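Local coordinates for protein beta-lactamase (Klebsiella pneumoniae, PDB 6KA5) that probably hydrolyses beta-lactam antibiotics to substituted beta-amino acids, as a class C serine beta-lactamase that confers antibiotic resistance, at residues A[69-74]-A[154-159]. Residues are numbered along the deposited sequence; the frame is centred on the assembly and turned at random.
Sequences VGSLSK and RVYSNI. With 1S7 ((2R)-2-{(1S)-1-methoxy-2-oxo-1-[(thiophen-2-ylacetyl)amino]ethyl}-5-methylidene-5,6-dihydro-2H-1,3-thiazine-4-carboxylic acid), chain B.
The acylated active site of this class C beta-lactamase is built where Ser-71 and Lys-74 meet Tyr-156 and Asn-158. Ser-71 OG is covalently bound to C14 of the opened antibiotic 1S7, at 1.4 Å. The new ester carbonyl, 1S7 O4, takes a weak hydrogen bond from Ser-71 N at 2.9 Å. This fits one half of the oxyanion hole of the family; Ser-324 N is also hydrogen-bonded to the ligand. Lys-74 extends from the first turn of helix 74-86 and bends at its last torsion (chi4 76°). The bend places Lys-74 NZ between two acceptors, with hydrogen bonds to Tyr-156 OH (2.7 Å) and Asn-158 OD1 (2.9 Å). The place of NZ is less sure, because the model puts it too close to the tyrosine ring. Ser-71 and Lys-74 match the SxxK motif of serine beta-lactamases, and Tyr-156 and Asn-158 match the YxN motif. Tyr-156 reaches in from the direction opposite to Lys-74. Tyr-156 OH lies 3.2 Å from Ser-71 CB and is also hydrogen-bonded to Lys-321, probably of the K(T/S)G motif. His-119 stacks on the tyrosine ring. The Asn-158 side chain crosses that of Lys-74 at about a right angle, and Asn-158 ND2 lies 3.6 Å from the methoxy carbon 1S7 C.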
ATOM      1  N   VAL A  69       3.661   4.323   6.598  1.00  6.69           N
ATOM      2  CA  VAL A  69       3.320   4.330   5.181  1.00  7.79           C
ATOM      3  C   VAL A  69       1.828   4.294   4.915  1.00  8.13           C
ATOM      4  O   VAL A  69       1.428   4.290   3.740  1.00  7.08           O
ATOM      5  CB  VAL A  69       4.032   3.207   4.403  1.00  7.64           C
ATOM      6  CG1 VAL A  69       5.541   3.369   4.539  1.00 12.97           C
ATOM      7  CG2 VAL A  69       3.554   1.802   4.835  1.00  9.29           C
ATOM      8  N   GLY A  70       0.988   4.283   5.949  1.00  7.34           N
ATOM      9  CA  GLY A  70      -0.441   4.422   5.735  1.00  7.30           C
ATOM     10  C   GLY A  70      -0.981   3.385   4.775  1.00  7.54           C
ATOM     11  O   GLY A  70      -0.714   2.173   4.900  1.00  6.67           O
ATOM     12  N   SER A  71      -1.733   3.876   3.798  1.00  7.84           N
ATOM     13  CA  SER A  71      -2.433   3.017   2.852  1.00  8.93           C
ATOM     14  C   SER A  71      -1.514   2.136   2.008  1.00  9.09           C
ATOM     15  O   SER A  71      -2.022   1.213   1.358  1.00  8.36           O
ATOM     16  CB  SER A  71      -3.326   3.877   1.944  1.00  9.18           C
ATOM     17  OG  SER A  71      -4.427   4.407   2.669  1.00 11.31           O
ATOM     18  N   LEU A  72      -0.189   2.357   1.982  1.00  8.52           N
ATOM     19  CA  LEU A  72       0.647   1.330   1.346  1.00  8.34           C
ATOM     20  C   LEU A  72       0.481  -0.005   2.042  1.00  7.89           C
ATOM     21  O   LEU A  72       0.741  -1.060   1.445  1.00  8.08           O
ATOM     22  CB  LEU A  72       2.142   1.667   1.363  1.00  9.14           C
ATOM     23  CG  LEU A  72       2.629   2.917   0.658  1.00 13.39           C
ATOM     24  CD1 LEU A  72       4.152   2.819   0.532  1.00 11.11           C
ATOM     25  CD2 LEU A  72       1.955   3.051  -0.646  1.00 13.55           C
ATOM     26  N   SER A  73       0.058   0.028   3.312  1.00  7.67           N
ATOM     27  CA  SER A  73      -0.151  -1.197   4.067  1.00  6.11           C
ATOM     28  C   SER A  73      -1.149  -2.128   3.397  1.00  5.11           C
ATOM     29  O   SER A  73      -1.103  -3.341   3.625  1.00  6.59           O
ATOM     30  CB  SER A  73      -0.654  -0.849   5.460  1.00  6.70           C
ATOM     31  OG  SER A  73       0.274   0.002   6.113  1.00  7.26           O
ATOM     32  N   LYS A  74      -2.072  -1.577   2.600  1.00  5.29           N
ATOM     33  CA  LYS A  74      -3.085  -2.404   1.950  1.00  6.36           C
ATOM     34  C   LYS A  74      -2.453  -3.445   1.038  1.00  6.54           C
ATOM     35  O   LYS A  74      -3.022  -4.536   0.856  1.00  6.48           O
ATOM     36  CB  LYS A  74      -4.061  -1.510   1.169  1.00  5.54           C
ATOM     37  CG  LYS A  74      -4.885  -0.536   2.046  1.00  6.99           C
ATOM     38  CD  LYS A  74      -6.055  -0.029   1.205  1.00  7.63           C
ATOM     39  CE  LYS A  74      -7.060   0.809   2.030  1.00 10.46           C
ATOM     40  NZ  LYS A  74      -6.493   2.179   2.297  1.00 14.50           N
ATOM     41  N   ARG A 154     -16.542   1.129  -7.852  1.00  6.61           N
ATOM     42  CA  ARG A 154     -15.320   1.142  -7.055  1.00  6.25           C
ATOM     43  C   ARG A 154     -15.449   2.228  -6.002  1.00  6.90           C
ATOM     44  O   ARG A 154     -15.643   3.403  -6.334  1.00  6.38           O
ATOM     45  CB  ARG A 154     -14.105   1.382  -7.938  1.00  6.02           C
ATOM     46  CG  ARG A 154     -12.781   1.354  -7.174  1.00  7.01           C
ATOM     47  CD  ARG A 154     -11.633   1.713  -8.110  1.00  6.29           C
ATOM     48  NE  ARG A 154     -10.322   1.612  -7.446  1.00  7.73           N
ATOM     49  CZ  ARG A 154      -9.727   2.588  -6.757  1.00  8.85           C
ATOM     50  NH1 ARG A 154     -10.345   3.763  -6.576  1.00  9.15           N
ATOM     51  NH2 ARG A 154      -8.519   2.385  -6.229  1.00  8.30           N
ATOM     52  N   VAL A 155     -15.330   1.832  -4.744  1.00  5.49           N
ATOM     53  CA  VAL A 155     -15.265   2.742  -3.608  1.00  5.94           C
ATOM     54  C   VAL A 155     -14.072   2.277  -2.776  1.00  4.29           C
ATOM     55  O   VAL A 155     -14.132   1.223  -2.136  1.00  5.21           O
ATOM     56  CB  VAL A 155     -16.559   2.740  -2.781  1.00  7.62           C
ATOM     57  CG1 VAL A 155     -16.389   3.582  -1.510  1.00  7.73           C
ATOM     58  CG2 VAL A 155     -17.750   3.260  -3.625  1.00  8.48           C
ATOM     59  N   TYR A 156     -12.996   3.055  -2.794  1.00  4.47           N
ATOM     60  CA  TYR A 156     -11.816   2.708  -2.010  1.00  5.61           C
ATOM     61  C   TYR A 156     -12.210   2.593  -0.549  1.00  5.13           C
ATOM     62  O   TYR A 156     -12.892   3.477  -0.013  1.00  6.34           O
ATOM     63  CB  TYR A 156     -10.763   3.795  -2.214  1.00  6.23           C
ATOM     64  CG  TYR A 156      -9.397   3.533  -1.658  1.00  7.04           C
ATOM     65  CD1 TYR A 156      -9.119   3.770  -0.323  1.00 12.18           C
ATOM     66  CD2 TYR A 156      -8.365   3.124  -2.471  1.00  8.63           C
ATOM     67  CE1 TYR A 156      -7.863   3.603   0.182  1.00 14.35           C
ATOM     68  CE2 TYR A 156      -7.081   2.937  -1.953  1.00  9.34           C
ATOM     69  CZ  TYR A 156      -6.846   3.186  -0.634  1.00  8.02           C
ATOM     70  OH  TYR A 156      -5.586   3.023  -0.080  1.00  9.88           O
ATOM     71  N   SER A 157     -11.806   1.492   0.096  1.00  4.97           N
ATOM     72  CA  SER A 157     -12.336   1.179   1.428  1.00  4.73           C
ATOM     73  C   SER A 157     -11.286   0.606   2.370  1.00  6.25           C
ATOM     74  O   SER A 157     -10.702  -0.449   2.088  1.00  6.71           O
ATOM     75  CB  SER A 157     -13.506   0.190   1.307  1.00  5.87           C
ATOM     76  OG  SER A 157     -14.032  -0.087   2.604  1.00  6.05           O
ATOM     77  N   ASN A 158     -11.128   1.234   3.548  1.00  6.43           N
ATOM     78  CA  ASN A 158     -10.333   0.601   4.607  1.00  5.84           C
ATOM     79  C   ASN A 158     -11.041  -0.603   5.194  1.00  7.02           C
ATOM     80  O   ASN A 158     -10.379  -1.518   5.695  1.00  8.43           O
ATOM     81  CB  ASN A 158     -10.058   1.556   5.772  1.00  6.66           C
ATOM     82  CG  ASN A 158      -9.068   2.604   5.446  1.00 10.93           C
ATOM     83  OD1 ASN A 158      -8.399   2.565   4.413  1.00 11.55           O
ATOM     84  ND2 ASN A 158      -8.964   3.576   6.343  1.00 13.06           N
ATOM     85  N   ILE A 159     -12.378  -0.594   5.204  1.00  6.10           N
ATOM     86  CA  ILE A 159     -13.117  -1.689   5.825  1.00  5.95           C
ATOM     87  C   ILE A 159     -13.003  -2.939   4.965  1.00  5.83           C
ATOM     88  O   ILE A 159     -12.749  -4.037   5.468  1.00  7.40           O
ATOM     89  CB  ILE A 159     -14.596  -1.311   6.033  1.00  7.12           C
ATOM     90  CG1 ILE A 159     -14.740   0.025   6.753  1.00  7.84           C
ATOM     91  CG2 ILE A 159     -15.311  -2.426   6.829  1.00  7.61           C
ATOM     92  CD1 ILE A 159     -16.189   0.539   6.804  1.00  9.16           C
TER
HETATM   93  C   1S7 B 401      -7.684   6.170   4.271  1.00 20.83           C
HETATM   94  N   1S7 B 401      -5.178   6.988   4.903  1.00 12.52           N
HETATM   95  O   1S7 B 401      -6.550   5.700   3.547  1.00 19.67           O
HETATM   96  S   1S7 B 401      -6.776   5.757   8.210  1.00 31.48           S
HETATM   97  C1  1S7 B 401      -5.442   6.515   3.532  1.00 14.77           C
HETATM   98  O1  1S7 B 401      -4.241   5.011   5.613  1.00 17.11           O
HETATM   99  S1  1S7 B 401      -6.439   7.537   1.202  1.00 27.44           S
HETATM  100  C2  1S7 B 401      -4.571   6.103   5.906  1.00 16.15           C
HETATM  101  N2  1S7 B 401      -6.186   8.856   3.465  1.00 23.13           N
HETATM  102  C3  1S7 B 401      -4.322   6.634   7.325  1.00 17.80           C
HETATM  103  C4  1S7 B 401      -5.713   6.865   8.013  1.00 21.03           C
HETATM  104  O4  1S7 B 401      -3.186   6.273   2.953  1.00 12.76           O
HETATM  105  C5  1S7 B 401      -6.265   8.112   8.547  1.00 25.75           C
HETATM  106  O5  1S7 B 401      -7.788  10.918   4.812  1.00 32.63           O
HETATM  107  C6  1S7 B 401      -7.730   7.804   9.133  1.00 28.46           C
HETATM  108  O6  1S7 B 401      -7.500  12.392   3.171  1.00 41.01           O
HETATM  109  C7  1S7 B 401      -8.013   6.402   8.927  1.00 24.62           C
HETATM  110  C8  1S7 B 401      -5.573   7.829   2.629  1.00 17.78           C
HETATM  111  C9  1S7 B 401      -6.366   8.950   0.291  1.00 30.97           C
HETATM  112  C10 1S7 B 401      -6.973  10.189   1.010  1.00 31.07           C
HETATM  113  C11 1S7 B 401      -7.297  11.313   0.359  1.00 35.60           C
HETATM  114  C13 1S7 B 401      -6.883  10.085   2.757  1.00 28.26           C
HETATM  115  C14 1S7 B 401      -4.268   5.741   2.958  1.00 13.95           C
HETATM  116  C15 1S7 B 401      -7.428  11.193   3.631  1.00 32.47           C